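Local coordinates for protein cpftsy (Physcomitrella patens, PDB 4AK9) that probably acts as the signal recognition particle receptor GTPase of the chloroplast, helping to direct proteins to the thylakoid membrane, at residues S59-T65 / R277-S283; R103-L109 / S289-F294; L252-R256 / V284-L288. One frame throughout, in Å; residues are numbered along the deposited sequence.

Contact 1: residues S59-T65 / R277-S283; sequences SDFGPKT and RGGCVVS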
loop_
_atom_site.group_PDB
_atom_site.type_symbol
_atom_site.label_atom_id
_atom_site.label_comp_id
_atom_site.label_asym_id
_atom_site.label_seq_id
_atom_site.Cartn_x
_atom_site.Cartn_y
_atom_site.Cartn_z
ATOM N N SER A 59 1.254 4.057 -6.751
ATOM C CA SER A 59 2.664 3.788 -6.502
ATOM C C SER A 59 3.087 3.906 -5.027
ATOM O O SER A 59 4.275 3.907 -4.714
ATOM C CB SER A 59 3.571 4.650 -7.394
ATOM O OG SER A 59 3.482 4.222 -8.753
ATOM N N ASP A 60 2.135 3.958 -4.102
ATOM C CA ASP A 60 2.475 4.043 -2.673
ATOM C C ASP A 60 3.216 5.277 -2.172
ATOM O O ASP A 60 3.949 5.218 -1.184
ATOM C CB ASP A 60 3.181 2.774 -2.191
ATOM C CG ASP A 60 2.200 1.794 -1.570
ATOM O OD1 ASP A 60 0.972 2.073 -1.598
ATOM O OD2 ASP A 60 2.650 0.756 -1.041
ATOM N N PHE A 61 3.044 6.404 -2.856
ATOM C CA PHE A 61 3.005 7.661 -2.124
ATOM C C PHE A 61 1.757 7.558 -1.231
ATOM O O PHE A 61 0.626 7.415 -1.737
ATOM C CB PHE A 61 2.858 8.824 -3.100
ATOM C CG PHE A 61 4.020 8.993 -4.025
ATOM C CD1 PHE A 61 4.131 8.220 -5.180
ATOM C CD2 PHE A 61 4.982 9.954 -3.767
ATOM C CE1 PHE A 61 5.182 8.379 -6.045
ATOM C CE2 PHE A 61 6.050 10.120 -4.637
ATOM C CZ PHE A 61 6.151 9.342 -5.779
ATOM N N GLY A 62 1.943 7.566 0.092
ATOM C CA GLY A 62 0.809 7.346 0.988
ATOM C C GLY A 62 -0.173 8.520 1.010
ATOM O O GLY A 62 0.156 9.612 0.519
ATOM N N PRO A 63 -1.381 8.315 1.579
ATOM C CA PRO A 63 -2.401 9.385 1.509
ATOM C C PRO A 63 -1.869 10.740 1.997
ATOM O O PRO A 63 -2.090 11.759 1.347
ATOM C CB PRO A 63 -3.514 8.868 2.431
ATOM C CG PRO A 63 -3.434 7.327 2.230
ATOM C CD PRO A 63 -1.918 7.053 2.150
ATOM N N LYS A 64 -1.154 10.771 3.116
ATOM C CA LYS A 64 -0.663 12.061 3.587
ATOM C C LYS A 64 0.407 12.687 2.708
ATOM O O LYS A 64 0.425 13.910 2.529
ATOM C CB LYS A 64 -0.172 11.964 5.025
ATOM C CG LYS A 64 -1.309 11.697 5.976
ATOM C CD LYS A 64 -0.790 11.652 7.390
ATOM C CE LYS A 64 -1.613 10.662 8.200
ATOM N NZ LYS A 64 -0.741 9.651 8.891
ATOM N N THR A 65 1.302 11.859 2.177
ATOM C CA THR A 65 2.400 12.346 1.332
ATOM C C THR A 65 1.847 12.851 -0.022
ATOM O O THR A 65 2.220 13.941 -0.512
ATOM C CB THR A 65 3.446 11.206 1.099
ATOM O OG1 THR A 65 3.979 10.777 2.371
ATOM C CG2 THR A 65 4.601 11.646 0.190
ATOM N N ARG A 277 5.604 -0.132 -6.370
ATOM C CA ARG A 277 5.278 0.699 -5.210
ATOM C C ARG A 277 6.463 1.537 -4.748
ATOM O O ARG A 277 6.614 1.781 -3.548
ATOM C CB ARG A 277 4.714 -0.192 -4.058
ATOM C CG ARG A 277 3.497 -1.009 -4.515
ATOM C CD ARG A 277 3.178 -2.204 -3.582
ATOM N NE ARG A 277 2.574 -1.690 -2.369
ATOM C CZ ARG A 277 1.964 -2.414 -1.440
ATOM N NH1 ARG A 277 1.858 -3.727 -1.568
ATOM N NH2 ARG A 277 1.451 -1.795 -0.384
ATOM N N GLY A 278 7.279 2.006 -5.700
ATOM C CA GLY A 278 8.478 2.783 -5.402
ATOM C C GLY A 278 8.284 4.124 -4.686
ATOM O O GLY A 278 9.247 4.661 -4.102
ATOM N N GLY A 279 7.054 4.642 -4.689
ATOM C CA GLY A 279 6.710 5.859 -3.955
ATOM C C GLY A 279 6.899 5.674 -2.457
ATOM O O GLY A 279 6.983 6.650 -1.702
ATOM N N CYS A 280 6.991 4.414 -2.004
ATOM C CA CYS A 280 7.192 4.151 -0.579
ATOM C C CYS A 280 8.489 4.789 -0.055
ATOM O O CYS A 280 8.576 5.163 1.121
ATOM C CB CYS A 280 7.165 2.639 -0.256
ATOM S SG CYS A 280 8.582 1.706 -0.872
ATOM N N VAL A 281 9.476 4.949 -0.928
ATOM C CA VAL A 281 10.696 5.684 -0.579
ATOM C C VAL A 281 10.369 7.105 -0.086
ATOM O O VAL A 281 10.937 7.589 0.917
ATOM C CB VAL A 281 11.647 5.752 -1.783
ATOM C CG1 VAL A 281 12.862 6.645 -1.490
ATOM C CG2 VAL A 281 12.091 4.345 -2.167
ATOM N N VAL A 282 9.500 7.795 -0.807
ATOM C CA VAL A 282 9.143 9.159 -0.447
ATOM C C VAL A 282 8.326 9.185 0.829
ATOM O O VAL A 282 8.573 9.980 1.736
ATOM C CB VAL A 282 8.358 9.829 -1.617
ATOM C CG1 VAL A 282 8.049 11.313 -1.269
ATOM C CG2 VAL A 282 9.175 9.710 -2.887
ATOM N N SER A 283 7.380 8.270 0.926
ATOM C CA SER A 283 6.510 8.210 2.093
ATOM C C SER A 283 7.274 7.948 3.374
ATOM O O SER A 283 6.968 8.536 4.418
ATOM C CB SER A 283 5.471 7.117 1.900
ATOM O OG SER A 283 4.674 7.401 0.732
#
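D60 and R277 meet where the helical N domain abuts the GTPase G domain, the NG interface of SRP-type GTPases; R277, G278 and G279 end the TARGG sequence, the counterpart of the DARGG motif. The two side chains lie alongside each other and point the same way. A bend at chi3 (75°) turns the R277 guanidinium side-on, and its NE and NH2 both grip D60 OD2, NE at 2.8 Å. The carboxylate is turned 64° from the guanidinium plane: NH2 reaches OD2 on the syn side, NE from above the carboxylate. OD2 also accepts from the backbone N of L249, while OD1 forms a salt bridge with R277 of the second subunit, so the D60 charge is probably shared between the two subunits.

F61 completes the Schellman motif, with D60 at positive phi, that closes helix 45-58. Its ring lays one face over G279, whose CA makes a CH-pi contact 3.8 Å from the ring centroid. A side chain on G279 would run into F61 CD1 and S59 O. V282 CG2 comes to F61 CE2 at 3.6 Å, and V282 CG1 approaches T65 CG2. T65 turns its hydroxyl to D286 instead, its OG1 bonding to OD2 there.

Between these two groups, S283 reaches out of helix 280-288 with its hydroxyl beside its own backbone N (chi1 -60°). It pins the loop at two points, serving as both donor and acceptor: S283 OG donates to D60 O at 3.0 Å and accepts from G62 N at 2.8 Å.

Contact 2: residues R103-L109 / S289-F294; sequences RVTTTEL and SIPVKF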
loop_
_atom_site.group_PDB
_atom_site.type_symbol
_atom_site.label_atom_id
_atom_site.label_comp_id
_atom_site.label_asym_id
_atom_site.label_seq_id
_atom_site.Cartn_x
_atom_site.Cartn_y
_atom_site.Cartn_z
ATOM N N ARG A 103 14.104 18.068 5.153
ATOM C CA ARG A 103 14.067 17.811 6.586
ATOM C C ARG A 103 15.160 16.835 7.069
ATOM O O ARG A 103 15.673 16.964 8.198
ATOM C CB ARG A 103 12.652 17.321 6.982
ATOM C CG ARG A 103 12.562 16.668 8.384
ATOM C CD ARG A 103 12.833 17.670 9.566
ATOM N NE ARG A 103 12.594 17.013 10.852
ATOM C CZ ARG A 103 13.489 16.241 11.460
ATOM N NH1 ARG A 103 14.683 16.057 10.911
ATOM N NH2 ARG A 103 13.212 15.650 12.620
ATOM N N VAL A 104 15.560 15.876 6.230
ATOM C CA VAL A 104 16.460 14.830 6.708
ATOM C C VAL A 104 17.918 15.209 6.706
ATOM O O VAL A 104 18.358 16.135 5.998
ATOM C CB VAL A 104 16.302 13.493 5.898
ATOM C CG1 VAL A 104 14.975 12.829 6.267
ATOM C CG2 VAL A 104 16.391 13.787 4.388
ATOM N N THR A 105 18.678 14.483 7.516
ATOM C CA THR A 105 20.121 14.615 7.511
ATOM C C THR A 105 20.703 13.931 6.268
ATOM O O THR A 105 19.975 13.304 5.489
ATOM C CB THR A 105 20.721 14.012 8.787
ATOM O OG1 THR A 105 20.192 12.690 8.976
ATOM C CG2 THR A 105 20.355 14.874 9.985
ATOM N N THR A 106 22.010 14.067 6.080
ATOM C CA THR A 106 22.670 13.524 4.898
ATOM C C THR A 106 22.454 12.009 4.672
ATOM O O THR A 106 22.330 11.215 5.622
ATOM C CB THR A 106 24.178 13.793 4.960
ATOM O OG1 THR A 106 24.802 13.252 3.799
ATOM C CG2 THR A 106 24.793 13.146 6.200
ATOM N N THR A 107 22.392 11.619 3.407
ATOM C CA THR A 107 22.248 10.209 3.052
ATOM C C THR A 107 23.556 9.446 3.260
ATOM O O THR A 107 23.577 8.197 3.240
ATOM C CB THR A 107 21.806 10.048 1.573
ATOM O OG1 THR A 107 22.773 10.690 0.712
ATOM C CG2 THR A 107 20.453 10.682 1.355
ATOM N N GLU A 108 24.655 10.185 3.400
ATOM C CA GLU A 108 25.966 9.557 3.555
ATOM C C GLU A 108 26.108 8.810 4.863
ATOM O O GLU A 108 25.547 9.206 5.890
ATOM C CB GLU A 108 27.100 10.599 3.516
ATOM C CG GLU A 108 27.168 11.439 2.236
ATOM C CD GLU A 108 27.743 10.668 1.047
ATOM O OE1 GLU A 108 28.656 9.825 1.251
ATOM O OE2 GLU A 108 27.279 10.915 -0.098
ATOM N N LEU A 109 26.909 7.746 4.843
ATOM C CA LEU A 109 27.271 7.094 6.097
ATOM C C LEU A 109 28.209 8.015 6.883
ATOM O O LEU A 109 29.088 8.664 6.301
ATOM C CB LEU A 109 27.956 5.768 5.829
ATOM C CG LEU A 109 27.053 4.732 5.179
ATOM C CD1 LEU A 109 27.863 3.499 4.857
ATOM C CD2 LEU A 109 25.882 4.391 6.090
ATOM N N SER A 289 11.010 11.201 8.877
ATOM C CA SER A 289 12.052 12.219 8.983
ATOM C C SER A 289 13.447 11.617 9.207
ATOM O O SER A 289 14.274 12.201 9.925
ATOM C CB SER A 289 11.702 13.222 10.116
ATOM O OG SER A 289 10.373 13.757 9.942
ATOM N N ILE A 290 13.711 10.460 8.583
ATOM C CA ILE A 290 14.996 9.753 8.658
ATOM C C ILE A 290 15.346 9.387 7.218
ATOM O O ILE A 290 14.444 8.973 6.451
ATOM C CB ILE A 290 14.832 8.457 9.470
ATOM C CG1 ILE A 290 14.609 8.794 10.957
ATOM C CG2 ILE A 290 16.058 7.525 9.320
ATOM C CD1 ILE A 290 14.056 7.612 11.708
ATOM N N PRO A 291 16.606 9.650 6.799
ATOM C CA PRO A 291 16.906 9.461 5.374
ATOM C C PRO A 291 16.948 7.989 4.947
ATOM O O PRO A 291 17.246 7.068 5.728
ATOM C CB PRO A 291 18.302 10.107 5.230
ATOM C CG PRO A 291 18.937 9.916 6.601
ATOM C CD PRO A 291 17.768 10.173 7.548
ATOM N N VAL A 292 16.585 7.760 3.694
ATOM C CA VAL A 292 16.904 6.491 3.031
ATOM C C VAL A 292 18.365 6.633 2.577
ATOM O O VAL A 292 18.723 7.629 1.924
ATOM C CB VAL A 292 15.975 6.252 1.813
ATOM C CG1 VAL A 292 16.539 5.106 0.942
ATOM C CG2 VAL A 292 14.548 5.918 2.284
ATOM N N LYS A 293 19.221 5.674 2.949
ATOM C CA LYS A 293 20.644 5.785 2.661
ATOM C C LYS A 293 21.100 4.896 1.494
ATOM O O LYS A 293 22.042 5.262 0.768
ATOM C CB LYS A 293 21.477 5.491 3.929
ATOM C CG LYS A 293 21.262 6.556 5.036
ATOM C CD LYS A 293 22.423 6.648 6.052
ATOM C CE LYS A 293 22.256 7.991 6.820
ATOM N NZ LYS A 293 23.397 8.324 7.715
ATOM N N PHE A 294 20.437 3.753 1.329
ATOM C CA PHE A 294 20.669 2.845 0.182
ATOM C C PHE A 294 19.346 2.304 -0.364
ATOM O O PHE A 294 18.368 2.119 0.401
ATOM C CB PHE A 294 21.536 1.657 0.612
ATOM C CG PHE A 294 22.923 2.058 1.037
ATOM C CD1 PHE A 294 23.182 2.418 2.361
ATOM C CD2 PHE A 294 23.952 2.094 0.119
ATOM C CE1 PHE A 294 24.470 2.801 2.752
ATOM C CE2 PHE A 294 25.258 2.492 0.506
ATOM C CZ PHE A 294 25.498 2.844 1.831
HETATM O O HOH W 1 14.566 12.547 12.805
HETATM O O HOH W 2 17.002 13.117 9.726
HETATM O O HOH W 3 22.625 11.095 8.328
HETATM O O HOH W 4 24.425 6.505 1.273
#
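K293 reaches from strand 292-296 along the carbonyls of T107, T106 and E108. Its CG stands beside the backbone N (chi1 -66°), and the chain runs extended from there. CB and CG pass T107 O, CG at 3.4 Å. CD stays close to the same oxygen and also touches L109 CD2. CE then approaches T106 O at 3.4 Å, and NZ finishes on E108 O with a hydrogen bond of 3.0 Å that arrives from above the carbonyl plane, 38° out of it. Water 3, which also bonds T106 O and T105 OG1, accepts from K293 NZ at 2.9 Å, and E238 supplies a salt bridge through OE2. The ammonium is thus held by a carbonyl, a water and a carboxylate.

The two backbones run in roughly the same direction, 34° apart, yet no direct backbone bond joins them; waters span the gap instead. Water 4 donates to both T107 O and K293 O and sits over one face of the F294 ring, while L109 CD1 meets that ring at its edge, 3.9 Å from F294 CZ. Water 2 links T105 N to S289 O. Between these waters P291 packs apolar against V104, with V104 CB 4.0 Å from P291 CD. At the outer end R103 lays a guanidinium face over S289 CB, centred above it, with CZ 3.8 Å from that CB.

The loop 103-109, leading from helix 85-101 to strand 117-123, therefore lies along residues 289-294, whose strand 292-296 runs between strand 266-270 and the antiparallel 304-306. V104 leans on V285 of helix 280-288, and F294 and L109 pack on helix 126-142 through L136 and F140.

Contact 3: residues L252-R256 / V284-L288; sequences LAQAR and VVDEL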
loop_
_atom_site.group_PDB
_atom_site.type_symbol
_atom_site.label_atom_id
_atom_site.label_comp_id
_atom_site.label_asym_id
_atom_site.label_seq_id
_atom_site.Cartn_x
_atom_site.Cartn_y
_atom_site.Cartn_z
ATOM N N LEU A 252 5.903 0.918 6.820
ATOM C CA LEU A 252 5.888 1.976 7.830
ATOM C C LEU A 252 5.595 1.449 9.239
ATOM O O LEU A 252 6.128 1.997 10.204
ATOM C CB LEU A 252 4.861 3.075 7.490
ATOM C CG LEU A 252 5.310 4.377 6.826
ATOM C CD1 LEU A 252 6.282 4.155 5.697
ATOM C CD2 LEU A 252 4.075 5.148 6.318
ATOM N N ALA A 253 4.783 0.396 9.353
ATOM C CA ALA A 253 4.439 -0.157 10.674
ATOM C C ALA A 253 5.681 -0.699 11.388
ATOM O O ALA A 253 5.990 -0.306 12.526
ATOM C CB ALA A 253 3.351 -1.239 10.556
ATOM N N GLN A 254 6.435 -1.553 10.706
ATOM C CA GLN A 254 7.635 -2.107 11.329
ATOM C C GLN A 254 8.733 -1.030 11.471
ATOM O O GLN A 254 9.549 -1.092 12.398
ATOM C CB GLN A 254 8.126 -3.357 10.575
ATOM C CG GLN A 254 8.653 -3.054 9.219
ATOM C CD GLN A 254 8.885 -4.298 8.406
ATOM O OE1 GLN A 254 10.029 -4.661 8.145
ATOM N NE2 GLN A 254 7.794 -4.964 7.986
ATOM N N ALA A 255 8.744 -0.015 10.607
ATOM C CA ALA A 255 9.735 1.058 10.751
ATOM C C ALA A 255 9.514 1.901 12.008
ATOM O O ALA A 255 10.464 2.288 12.715
ATOM C CB ALA A 255 9.768 1.934 9.535
ATOM N N ARG A 256 8.250 2.211 12.283
ATOM C CA ARG A 256 7.915 2.932 13.506
ATOM C C ARG A 256 8.282 2.116 14.741
ATOM O O ARG A 256 8.841 2.658 15.697
ATOM C CB ARG A 256 6.419 3.227 13.536
ATOM C CG ARG A 256 6.029 4.249 12.496
ATOM C CD ARG A 256 4.577 4.703 12.654
ATOM N NE ARG A 256 4.403 5.981 11.977
ATOM C CZ ARG A 256 3.810 6.137 10.799
ATOM N NH1 ARG A 256 3.280 5.090 10.165
ATOM N NH2 ARG A 256 3.726 7.354 10.275
ATOM N N VAL A 284 8.251 7.043 3.319
ATOM C CA VAL A 284 9.014 6.742 4.536
ATOM C C VAL A 284 9.870 7.934 4.975
ATOM O O VAL A 284 9.933 8.262 6.161
ATOM C CB VAL A 284 9.809 5.382 4.447
ATOM C CG1 VAL A 284 11.078 5.532 3.672
ATOM C CG2 VAL A 284 10.183 4.908 5.852
ATOM N N VAL A 285 10.479 8.630 4.032
ATOM C CA VAL A 285 11.292 9.804 4.379
ATOM C C VAL A 285 10.388 10.904 4.937
ATOM O O VAL A 285 10.690 11.503 5.968
ATOM C CB VAL A 285 12.085 10.303 3.171
ATOM C CG1 VAL A 285 12.787 11.662 3.505
ATOM C CG2 VAL A 285 13.119 9.248 2.769
ATOM N N ASP A 286 9.263 11.137 4.262
ATOM C CA ASP A 286 8.282 12.140 4.680
ATOM C C ASP A 286 7.703 11.870 6.072
ATOM O O ASP A 286 7.673 12.764 6.943
ATOM C CB ASP A 286 7.159 12.237 3.642
ATOM C CG ASP A 286 6.120 13.294 4.008
ATOM O OD1 ASP A 286 6.517 14.373 4.525
ATOM O OD2 ASP A 286 4.904 13.031 3.818
ATOM N N GLU A 287 7.262 10.640 6.320
ATOM C CA GLU A 287 6.612 10.315 7.572
ATOM C C GLU A 287 7.567 10.165 8.733
ATOM O O GLU A 287 7.202 10.527 9.860
ATOM C CB GLU A 287 5.784 9.021 7.445
ATOM C CG GLU A 287 4.522 9.150 6.551
ATOM C CD GLU A 287 3.406 9.946 7.224
ATOM O OE1 GLU A 287 3.220 9.796 8.461
ATOM O OE2 GLU A 287 2.722 10.740 6.528
ATOM N N LEU A 288 8.774 9.631 8.497
ATOM C CA LEU A 288 9.682 9.292 9.614
ATOM C C LEU A 288 10.815 10.291 9.836
ATOM O O LEU A 288 11.509 10.256 10.882
ATOM C CB LEU A 288 10.273 7.853 9.498
ATOM C CG LEU A 288 9.310 6.634 9.431
ATOM C CD1 LEU A 288 9.863 5.495 10.272
ATOM C CD2 LEU A 288 7.887 6.940 9.873
HETATM O O HOH W 5 5.155 10.160 11.715
#
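L288 puts its CD1 against the methyl of A255 and its CD2 over the guanidinium of R256. The first touch is the closer, A255 CB lying 3.6 Å from L288 CD1. The second is looser: CD2 stands 3.9 Å above the R256 guanidinium plane, displaced toward its rim, so one flat face of the charged group rests on a methyl while its edge is left for polar partners. E287 takes that edge. Its OE1 lies near the guanidinium plane and makes a salt bridge to R256 NH2 at 3.1 Å, though the carboxylate is turned 69° from the guanidinium. R256 is extended from CG to NE, long enough to span the gap, whereas E287 folds back at chi2 (-73°) to bring OE1 alongside. Water 5 donates to E287 O at 2.8 Å and accepts only a weak bond from R256 NH2.

Further in, L252 CD1 rests on V284 CB at 3.9 Å, and L252 CD2 meets E287 CG at 4.0 Å, the two side chains crossing at about a right angle. Helices 251-261 and 280-288 are successive helices of the alternating alpha/beta GTPase fold, with strand 266-270 between them in the chain; their short segments cross at -43° with axes 11.3 Å apart. V284 and L288 also pack on F267 of that strand.

With an alanine at L288, A255 CB and the R256 guanidinium face are likely to lose the methyls they rest on, leaving R256 held on this side mainly by E287. The contact is therefore graded: a hydrocarbon seam, of which A255, V284 and L288 also pack on the sheet, and an ion pair on the solvent side, where exposure of R256 probably weakens the attraction.

Overall arrangement
Helix 280-288 ties the three contacts together: it supplies one side of contacts 1 and 3, whose centres are 11 Å apart, and leads through a short turn into the strand of contact 2. Contacts 1 and 3 also meet directly, K64 CB lying 3.5 Å from E287 OE2. Contact 2 lies 13 Å from contact 3 and 17 Å from contact 1, centre to centre, and meets the helix through V292, whose CG2 is 3.7 Å from V285 CG2. Contacts 1 and 3 also touch the second subunit. Q254, on the same helix as one side of contact 3, packs on V124 of the probable P-loop, so helix 251-261 probably borders the nucleotide site.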